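Local structure of putative aspartate aminotransferase (Thermus thermophilus, 1IUG) at residues A[62-67]-A[87-92]; A[66-71]-A[124-129]; A[78-83]-A[92-97]. The protein probably catalyses transfer of an amino group between an amino acid such as aspartate and a 2-oxo acid, using covalently bound pyridoxal 5'-phosphate. All blocks are in the same frame, centred on the assembly; numbering follows the deposited sequence.

Contact 1 (A[62-67]-A[87-92]). With PO4 (phosphate ion), chain C.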
loop_
_atom_site.group_PDB
_atom_site.type_symbol
_atom_site.label_atom_id
_atom_site.label_comp_id
_atom_site.label_asym_id
_atom_site.label_seq_id
_atom_site.Cartn_x
_atom_site.Cartn_y
_atom_site.Cartn_z
ATOM N N LEU A 62 5.130 -4.447 -5.160
ATOM C CA LEU A 62 4.530 -3.370 -5.943
ATOM C C LEU A 62 5.615 -2.507 -6.585
ATOM O O LEU A 62 5.493 -2.101 -7.741
ATOM C CB LEU A 62 3.632 -2.496 -5.062
ATOM C CG LEU A 62 2.945 -1.331 -5.775
ATOM C CD1 LEU A 62 1.920 -1.867 -6.760
ATOM C CD2 LEU A 62 2.281 -0.423 -4.766
ATOM N N ALA A 63 6.664 -2.222 -5.818
ATOM C CA ALA A 63 7.787 -1.416 -6.298
ATOM C C ALA A 63 8.532 -2.135 -7.426
ATOM O O ALA A 63 9.016 -1.497 -8.361
ATOM C CB ALA A 63 8.744 -1.102 -5.143
ATOM N N MET A 64 8.624 -3.463 -7.326
ATOM C CA MET A 64 9.292 -4.276 -8.345
ATOM C C MET A 64 8.524 -4.210 -9.660
ATOM O O MET A 64 9.118 -4.041 -10.723
ATOM C CB MET A 64 9.406 -5.730 -7.889
ATOM C CG MET A 64 10.406 -5.969 -6.783
ATOM S SD MET A 64 10.238 -7.632 -6.103
ATOM C CE MET A 64 10.992 -8.644 -7.383
ATOM N N GLU A 65 7.200 -4.320 -9.570
ATOM C CA GLU A 65 6.329 -4.259 -10.739
ATOM C C GLU A 65 6.367 -2.886 -11.398
ATOM O O GLU A 65 6.388 -2.787 -12.624
ATOM C CB GLU A 65 4.882 -4.596 -10.357
ATOM C CG GLU A 65 3.906 -4.529 -11.538
ATOM C CD GLU A 65 2.520 -5.054 -11.206
ATOM O OE1 GLU A 65 2.387 -5.874 -10.276
ATOM O OE2 GLU A 65 1.560 -4.658 -11.890
ATOM N N ALA A 66 6.371 -1.832 -10.584
ATOM C CA ALA A 66 6.401 -0.466 -11.100
ATOM C C ALA A 66 7.706 -0.176 -11.831
ATOM O O ALA A 66 7.717 0.544 -12.831
ATOM C CB ALA A 66 6.201 0.526 -9.974
ATOM N N LEU A 67 8.802 -0.723 -11.312
ATOM C CA LEU A 67 10.120 -0.542 -11.908
ATOM C C LEU A 67 10.129 -1.150 -13.306
ATOM O O LEU A 67 10.519 -0.492 -14.271
ATOM C CB LEU A 67 11.189 -1.214 -11.037
ATOM C CG LEU A 67 12.678 -1.127 -11.414
ATOM C CD1 LEU A 67 13.507 -1.396 -10.173
ATOM C CD2 LEU A 67 13.057 -2.117 -12.523
ATOM N N SER A 87 14.011 -13.811 -7.199
ATOM C CA SER A 87 14.441 -13.620 -8.586
ATOM C C SER A 87 13.377 -14.325 -9.439
ATOM O O SER A 87 13.059 -13.895 -10.549
ATOM C CB SER A 87 15.848 -14.188 -8.835
ATOM O OG SER A 87 16.049 -15.443 -8.212
ATOM N N GLU A 88 12.960 -15.442 -8.868
ATOM C CA GLU A 88 11.926 -16.165 -9.496
ATOM C C GLU A 88 10.920 -15.089 -9.690
ATOM O O GLU A 88 10.459 -14.794 -10.777
ATOM C CB GLU A 88 11.295 -17.265 -8.637
ATOM C CG GLU A 88 9.829 -17.562 -8.965
ATOM C CD GLU A 88 9.655 -18.837 -9.785
ATOM O OE1 GLU A 88 9.334 -18.711 -10.986
ATOM O OE2 GLU A 88 9.831 -19.929 -9.216
ATOM N N ARG A 89 10.570 -14.481 -8.585
ATOM C CA ARG A 89 9.577 -13.419 -8.520
ATOM C C ARG A 89 9.659 -12.363 -9.625
ATOM O O ARG A 89 8.647 -11.961 -10.214
ATOM C CB ARG A 89 9.672 -12.763 -7.147
ATOM C CG ARG A 89 8.325 -12.535 -6.458
ATOM C CD ARG A 89 7.913 -11.075 -6.463
ATOM N NE ARG A 89 7.276 -10.745 -5.188
ATOM C CZ ARG A 89 6.979 -11.592 -4.206
ATOM N NH1 ARG A 89 7.281 -12.879 -4.327
ATOM N NH2 ARG A 89 6.382 -11.152 -3.108
ATOM N N PHE A 90 10.841 -11.886 -9.903
ATOM C CA PHE A 90 11.054 -10.914 -10.934
ATOM C C PHE A 90 10.670 -11.409 -12.352
ATOM O O PHE A 90 10.165 -10.646 -13.196
ATOM C CB PHE A 90 12.513 -10.500 -10.864
ATOM C CG PHE A 90 12.762 -9.051 -10.653
ATOM C CD1 PHE A 90 14.004 -8.626 -10.192
ATOM C CD2 PHE A 90 11.784 -8.111 -10.966
ATOM C CE1 PHE A 90 14.274 -7.294 -10.035
ATOM C CE2 PHE A 90 12.061 -6.752 -10.818
ATOM C CZ PHE A 90 13.309 -6.344 -10.351
ATOM N N TYR A 91 10.959 -12.693 -12.591
ATOM C CA TYR A 91 10.670 -13.378 -13.834
ATOM C C TYR A 91 9.170 -13.335 -14.158
ATOM O O TYR A 91 8.779 -12.975 -15.268
ATOM C CB TYR A 91 11.167 -14.829 -13.743
ATOM C CG TYR A 91 10.677 -15.741 -14.857
ATOM C CD1 TYR A 91 11.134 -15.586 -16.165
ATOM C CD2 TYR A 91 9.744 -16.755 -14.603
ATOM C CE1 TYR A 91 10.676 -16.410 -17.194
ATOM C CE2 TYR A 91 9.282 -17.589 -15.629
ATOM C CZ TYR A 91 9.754 -17.407 -16.921
ATOM O OH TYR A 91 9.305 -18.209 -17.949
ATOM N N GLU A 92 8.345 -13.690 -13.172
ATOM C CA GLU A 92 6.890 -13.688 -13.332
ATOM C C GLU A 92 6.371 -12.281 -13.621
ATOM O O GLU A 92 5.488 -12.100 -14.454
ATOM C CB GLU A 92 6.206 -14.252 -12.087
ATOM C CG GLU A 92 6.510 -15.722 -11.797
ATOM C CD GLU A 92 5.872 -16.215 -10.502
ATOM O OE1 GLU A 92 4.926 -15.565 -10.001
ATOM O OE2 GLU A 92 6.317 -17.259 -9.976
HETATM P P PO4 C . 6.367 -12.808 0.654
HETATM O O1 PO4 C . 4.853 -12.889 0.909
HETATM O O2 PO4 C . 6.956 -14.197 0.385
HETATM O O3 PO4 C . 6.680 -11.868 -0.504
HETATM O O4 PO4 C . 7.016 -12.246 1.971
#
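Arg-89 and Phe-90 on helix 85-96 share one long apolar side chain, that of Met-64 on helix 60-71. No hydrogen bond links the two segments, and Met-64 carries nearly all of their contact. Arg-89 comes first. Its aliphatic part crosses the methionine at about a right angle, and its CD lies 4.0 Å from Met-64 CE. Bends at chi2 and chi3 then bring the guanidinium to polar partners. Its NH2 donates to O3 of a phosphate ion, with 2.7 Å between Arg-89 NH2 and O3 and a rather bent N-H...O angle of 132°. The phosphate oxygen stands at the edge of the guanidinium, close to its plane, while the ion itself probably comes from the crystallisation liquor. NH2 also forms a hydrogen bond with OG1 of Thr-61, and Trp-229 of the second subunit packs on this arginine. Arginine suits the place because its methylenes can line an apolar contact while its polar end reaches the hydroxyl of Thr-61.

One residue on, Phe-90 offers a ring face to the same methyl. Met-64 CE sits 3.9 Å from the centroid of the Phe-90 ring and 18° off its normal, a CH-pi contact; SD stands farther above that face, 5.2 Å from the Phe-90 centroid, making this a Met-aromatic pair. The Met-64 chain leaves its helix extended and folds only at chi3 (75°), which lays the methyl over the ring. A flexible, polarisable methionine fits well between an arginine stem and a flat ring.

The helix pair packs on the sheet of the large domain: the Phe-90 ring reaches Leu-126 and Val-128 of strand 124-128, and both Phe-90 and Met-64 touch Asp-159 at the end of strand 155-159.

Contact 2 (A[66-71]-A[124-129])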
loop_
_atom_site.group_PDB
_atom_site.type_symbol
_atom_site.label_atom_id
_atom_site.label_comp_id
_atom_site.label_asym_id
_atom_site.label_seq_id
_atom_site.Cartn_x
_atom_site.Cartn_y
_atom_site.Cartn_z
ATOM N N ALA A 66 6.371 -1.832 -10.584
ATOM C CA ALA A 66 6.401 -0.466 -11.100
ATOM C C ALA A 66 7.706 -0.176 -11.831
ATOM O O ALA A 66 7.717 0.544 -12.831
ATOM C CB ALA A 66 6.201 0.526 -9.974
ATOM N N LEU A 67 8.802 -0.723 -11.312
ATOM C CA LEU A 67 10.120 -0.542 -11.908
ATOM C C LEU A 67 10.129 -1.150 -13.306
ATOM O O LEU A 67 10.519 -0.492 -14.271
ATOM C CB LEU A 67 11.189 -1.214 -11.037
ATOM C CG LEU A 67 12.678 -1.127 -11.414
ATOM C CD1 LEU A 67 13.507 -1.396 -10.173
ATOM C CD2 LEU A 67 13.057 -2.117 -12.523
ATOM N N VAL A 68 9.686 -2.405 -13.397
ATOM C CA VAL A 68 9.647 -3.145 -14.656
ATOM C C VAL A 68 8.723 -2.516 -15.700
ATOM O O VAL A 68 9.122 -2.319 -16.849
ATOM C CB VAL A 68 9.239 -4.622 -14.411
ATOM C CG1 VAL A 68 9.072 -5.371 -15.734
ATOM C CG2 VAL A 68 10.284 -5.312 -13.549
ATOM N N LYS A 69 7.499 -2.196 -15.281
ATOM C CA LYS A 69 6.482 -1.589 -16.143
ATOM C C LYS A 69 6.889 -0.234 -16.721
ATOM O O LYS A 69 6.600 0.068 -17.875
ATOM C CB LYS A 69 5.183 -1.358 -15.357
ATOM C CG LYS A 69 4.323 -2.573 -15.047
ATOM C CD LYS A 69 3.865 -3.267 -16.299
ATOM C CE LYS A 69 2.979 -4.468 -16.004
ATOM N NZ LYS A 69 2.747 -4.690 -14.554
ATOM N N ASN A 70 7.513 0.596 -15.896
ATOM C CA ASN A 70 7.893 1.934 -16.318
ATOM C C ASN A 70 9.228 2.112 -17.029
ATOM O O ASN A 70 9.559 3.224 -17.437
ATOM C CB ASN A 70 7.795 2.895 -15.130
ATOM C CG ASN A 70 6.362 3.131 -14.691
ATOM O OD1 ASN A 70 5.767 4.153 -15.018
ATOM N ND2 ASN A 70 5.803 2.183 -13.950
ATOM N N LEU A 71 9.992 1.033 -17.172
ATOM C CA LEU A 71 11.288 1.107 -17.846
ATOM C C LEU A 71 11.368 0.217 -19.076
ATOM O O LEU A 71 12.274 0.364 -19.890
ATOM C CB LEU A 71 12.423 0.749 -16.886
ATOM C CG LEU A 71 12.751 1.815 -15.841
ATOM C CD1 LEU A 71 13.792 1.279 -14.886
ATOM C CD2 LEU A 71 13.230 3.088 -16.520
ATOM N N GLY A 124 17.395 -5.193 -21.296
ATOM C CA GLY A 124 17.602 -5.089 -19.864
ATOM C C GLY A 124 17.961 -6.364 -19.121
ATOM O O GLY A 124 17.842 -7.470 -19.645
ATOM N N LEU A 125 18.440 -6.172 -17.893
ATOM C CA LEU A 125 18.828 -7.248 -16.984
ATOM C C LEU A 125 18.186 -6.941 -15.628
ATOM O O LEU A 125 18.217 -5.795 -15.155
ATOM C CB LEU A 125 20.351 -7.295 -16.824
ATOM C CG LEU A 125 20.905 -8.235 -15.747
ATOM C CD1 LEU A 125 20.629 -9.688 -16.105
ATOM C CD2 LEU A 125 22.397 -8.011 -15.574
ATOM N N LEU A 126 17.550 -7.947 -15.036
ATOM C CA LEU A 126 16.913 -7.773 -13.736
ATOM C C LEU A 126 17.634 -8.666 -12.751
ATOM O O LEU A 126 17.769 -9.872 -12.975
ATOM C CB LEU A 126 15.427 -8.132 -13.803
ATOM C CG LEU A 126 14.564 -7.283 -14.736
ATOM C CD1 LEU A 126 13.128 -7.812 -14.724
ATOM C CD2 LEU A 126 14.613 -5.817 -14.311
ATOM N N LEU A 127 18.111 -8.073 -11.664
ATOM C CA LEU A 127 18.852 -8.819 -10.657
ATOM C C LEU A 127 18.342 -8.609 -9.242
ATOM O O LEU A 127 17.828 -7.545 -8.907
ATOM C CB LEU A 127 20.329 -8.411 -10.699
ATOM C CG LEU A 127 21.142 -8.677 -11.965
ATOM C CD1 LEU A 127 22.418 -7.838 -11.931
ATOM C CD2 LEU A 127 21.461 -10.159 -12.087
ATOM N N VAL A 128 18.484 -9.643 -8.421
ATOM C CA VAL A 128 18.106 -9.574 -7.018
ATOM C C VAL A 128 19.435 -9.508 -6.263
ATOM O O VAL A 128 20.235 -10.447 -6.307
ATOM C CB VAL A 128 17.277 -10.805 -6.575
ATOM C CG1 VAL A 128 17.049 -10.773 -5.073
ATOM C CG2 VAL A 128 15.934 -10.800 -7.283
ATOM N N HIS A 129 19.688 -8.365 -5.634
ATOM C CA HIS A 129 20.924 -8.133 -4.895
ATOM C C HIS A 129 21.092 -9.132 -3.748
ATOM O O HIS A 129 22.086 -9.859 -3.679
ATOM C CB HIS A 129 20.956 -6.696 -4.372
ATOM C CG HIS A 129 22.313 -6.241 -3.939
ATOM N ND1 HIS A 129 23.434 -7.037 -4.050
ATOM C CD2 HIS A 129 22.732 -5.073 -3.402
ATOM C CE1 HIS A 129 24.484 -6.377 -3.597
ATOM N NE2 HIS A 129 24.085 -5.183 -3.198
#
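Leu-126 projects from strand 124-128 against Val-68 and Leu-67 of helix 60-71, a helix-on-sheet contact in the large domain of a fold type I pyridoxal-phosphate enzyme. Its seven-stranded mixed sheet has the strand order 3-2-4-5-6-7-1 of that fold, and 124-128 lies inside the sheet, between parallel strands 155-159 and 77-82.

The leucine takes a common extended form, with CG anti to its carbonyl carbon (chi1 -62°), and this lets both methyls touch the helix. They divide the work. CD1 meets CG2 of Val-68, the two side chains crossing at about a right angle with 4.0 Å between Leu-126 CD1 and Val-68 CG2. CD2 faces CD2 of Leu-67 more loosely, with 4.4 Å between the Leu-126 and Leu-67 methyl carbons. Val-68 has CG1 anti to its backbone N (chi1 175°), a conformation well tolerated in a helix, and CG2 is thereby the branch presented to the strand. A compact beta-branched residue suits this position, since Phe-90 and Ile-93 of helix 85-96 press on the same valine. Leucine suits the strand because its forked end can touch two successive helix residues at once.

A separate polar anchor lies at Asn-70, whose carboxamide also bonds to the backbone of Leu-213 and Leu-215. Ala-66 O accepts two bonds: one from Asn-70 N, and one from the side chain, with 2.8 Å between Asn-70 ND2 and Ala-66 O, an N-H...O angle of 151°, and the donor lying in the carbonyl plane on a lone pair.

Contact 3 (A[78-83]-A[92-97])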
loop_
_atom_site.group_PDB
_atom_site.type_symbol
_atom_site.label_atom_id
_atom_site.label_comp_id
_atom_site.label_asym_id
_atom_site.label_seq_id
_atom_site.Cartn_x
_atom_site.Cartn_y
_atom_site.Cartn_z
ATOM N N VAL A 78 14.427 -9.054 -22.283
ATOM C CA VAL A 78 15.049 -8.909 -20.967
ATOM C C VAL A 78 15.607 -10.226 -20.448
ATOM O O VAL A 78 15.022 -11.293 -20.641
ATOM C CB VAL A 78 14.099 -8.303 -19.893
ATOM C CG1 VAL A 78 13.690 -6.888 -20.280
ATOM C CG2 VAL A 78 12.888 -9.197 -19.677
ATOM N N LEU A 79 16.756 -10.133 -19.795
ATOM C CA LEU A 79 17.424 -11.294 -19.236
ATOM C C LEU A 79 17.167 -11.330 -17.728
ATOM O O LEU A 79 17.448 -10.362 -17.020
ATOM C CB LEU A 79 18.919 -11.207 -19.549
ATOM C CG LEU A 79 19.875 -12.289 -19.060
ATOM C CD1 LEU A 79 19.369 -13.658 -19.464
ATOM C CD2 LEU A 79 21.251 -12.025 -19.650
ATOM N N VAL A 80 16.608 -12.440 -17.251
ATOM C CA VAL A 80 16.295 -12.602 -15.835
ATOM C C VAL A 80 16.846 -13.896 -15.237
ATOM O O VAL A 80 16.315 -14.983 -15.487
ATOM C CB VAL A 80 14.758 -12.580 -15.589
ATOM C CG1 VAL A 80 14.455 -12.725 -14.104
ATOM C CG2 VAL A 80 14.144 -11.298 -16.142
ATOM N N PRO A 81 17.948 -13.800 -14.475
ATOM C CA PRO A 81 18.551 -14.974 -13.841
ATOM C C PRO A 81 17.672 -15.372 -12.659
ATOM O O PRO A 81 17.174 -14.508 -11.932
ATOM C CB PRO A 81 19.898 -14.445 -13.347
ATOM C CG PRO A 81 20.179 -13.287 -14.244
ATOM C CD PRO A 81 18.835 -12.634 -14.347
ATOM N N VAL A 82 17.466 -16.671 -12.475
ATOM C CA VAL A 82 16.650 -17.154 -11.375
ATOM C C VAL A 82 17.466 -18.079 -10.480
ATOM O O VAL A 82 18.011 -19.085 -10.934
ATOM C CB VAL A 82 15.374 -17.852 -11.880
ATOM C CG1 VAL A 82 14.563 -18.396 -10.706
ATOM C CG2 VAL A 82 14.534 -16.869 -12.678
ATOM N N TYR A 83 17.562 -17.706 -9.207
ATOM C CA TYR A 83 18.325 -18.461 -8.225
ATOM C C TYR A 83 17.674 -18.409 -6.846
ATOM O O TYR A 83 18.323 -18.655 -5.826
ATOM C CB TYR A 83 19.763 -17.930 -8.161
ATOM C CG TYR A 83 19.873 -16.419 -8.206
ATOM C CD1 TYR A 83 20.149 -15.682 -7.054
ATOM C CD2 TYR A 83 19.699 -15.728 -9.404
ATOM C CE1 TYR A 83 20.251 -14.285 -7.099
ATOM C CE2 TYR A 83 19.799 -14.343 -9.460
ATOM C CZ TYR A 83 20.075 -13.628 -8.304
ATOM O OH TYR A 83 20.168 -12.260 -8.372
ATOM N N GLU A 92 8.345 -13.690 -13.172
ATOM C CA GLU A 92 6.890 -13.688 -13.332
ATOM C C GLU A 92 6.371 -12.281 -13.621
ATOM O O GLU A 92 5.488 -12.100 -14.454
ATOM C CB GLU A 92 6.206 -14.252 -12.087
ATOM C CG GLU A 92 6.510 -15.722 -11.797
ATOM C CD GLU A 92 5.872 -16.215 -10.502
ATOM O OE1 GLU A 92 4.926 -15.565 -10.001
ATOM O OE2 GLU A 92 6.317 -17.259 -9.976
ATOM N N ILE A 93 6.926 -11.287 -12.934
ATOM C CA ILE A 93 6.534 -9.892 -13.145
ATOM C C ILE A 93 6.846 -9.470 -14.585
ATOM O O ILE A 93 6.052 -8.774 -15.223
ATOM C CB ILE A 93 7.261 -8.948 -12.147
ATOM C CG1 ILE A 93 6.681 -9.126 -10.742
ATOM C CG2 ILE A 93 7.158 -7.488 -12.602
ATOM C CD1 ILE A 93 7.384 -8.321 -9.675
ATOM N N ALA A 94 8.002 -9.901 -15.086
ATOM C CA ALA A 94 8.430 -9.580 -16.448
ATOM C C ALA A 94 7.482 -10.203 -17.472
ATOM O O ALA A 94 7.144 -9.575 -18.477
ATOM C CB ALA A 94 9.857 -10.057 -16.679
ATOM N N LEU A 95 7.054 -11.438 -17.207
ATOM C CA LEU A 95 6.119 -12.127 -18.088
ATOM C C LEU A 95 4.793 -11.374 -18.155
ATOM O O LEU A 95 4.334 -11.017 -19.243
ATOM C CB LEU A 95 5.868 -13.561 -17.611
ATOM C CG LEU A 95 6.951 -14.586 -17.941
ATOM C CD1 LEU A 95 6.579 -15.939 -17.353
ATOM C CD2 LEU A 95 7.121 -14.685 -19.457
ATOM N N GLU A 96 4.207 -11.094 -16.988
ATOM C CA GLU A 96 2.927 -10.389 -16.922
ATOM C C GLU A 96 3.013 -8.995 -17.551
ATOM O O GLU A 96 2.028 -8.486 -18.084
ATOM C CB GLU A 96 2.435 -10.312 -15.469
ATOM C CG GLU A 96 0.967 -9.885 -15.298
ATOM C CD GLU A 96 0.749 -8.385 -15.402
ATOM O OE1 GLU A 96 1.620 -7.618 -14.944
ATOM O OE2 GLU A 96 -0.301 -7.966 -15.936
ATOM N N ALA A 97 4.198 -8.391 -17.507
ATOM C CA ALA A 97 4.402 -7.068 -18.092
ATOM C C ALA A 97 4.507 -7.133 -19.625
ATOM O O ALA A 97 4.734 -6.118 -20.288
ATOM C CB ALA A 97 5.643 -6.425 -17.498
#
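Ala-94, Val-78 and Val-80 form the whole of this small apolar contact, in which helix 85-96 packs on strand 77-82 within a beta-alpha-beta unit completed by strand 100-105. Ala-94 has the most surface buried of the three. Its CB points at the strand and reaches both valines, which sit two residues apart and so send their side chains to the same face of the sheet. A single methyl is apt here: the helix can lie close, with 8.0 Å between the CA atoms of Val-78 and Ala-94. Valine suits the strand, where beta-branched residues are readily accommodated and offer a broad apolar surface.

The two valines reach the alanine by different torsions. In Val-78, CG1 lies beside the backbone N (chi1 -63°), whereas in Val-80 it is anti to N (chi1 -179°); in each case CG2 is the methyl that faces the helix. Val-101 of strand 100-105 touches both Val-80 and Ala-94, extending the packing to the next strand. The approach is slightly closer at Val-78, with 4.3 Å between Val-78 CG2 and Ala-94 CB, than at Val-80, where CG2 stands 4.5 Å from Ala-94 CB.

All three contacts lie in one part of the large domain, on the same side of the chain's centre. The centres of contacts 1 and 2 are about 7 Å apart, as are those of contacts 1 and 3, with about 9 Å between contacts 2 and 3. Contacts 1 and 2 share helix 60-71, contacts 1 and 3 share helix 85-96, and contacts 2 and 3 reach neighbouring parallel strands, 124-128 and 77-82. Along the chain, contact 3 is nested within the loop closed by contact 2, while contacts 1 and 3 interleave. Two helices are thus packed on each other and on one sheet, with contacts 1 and 3 also touching the second subunit.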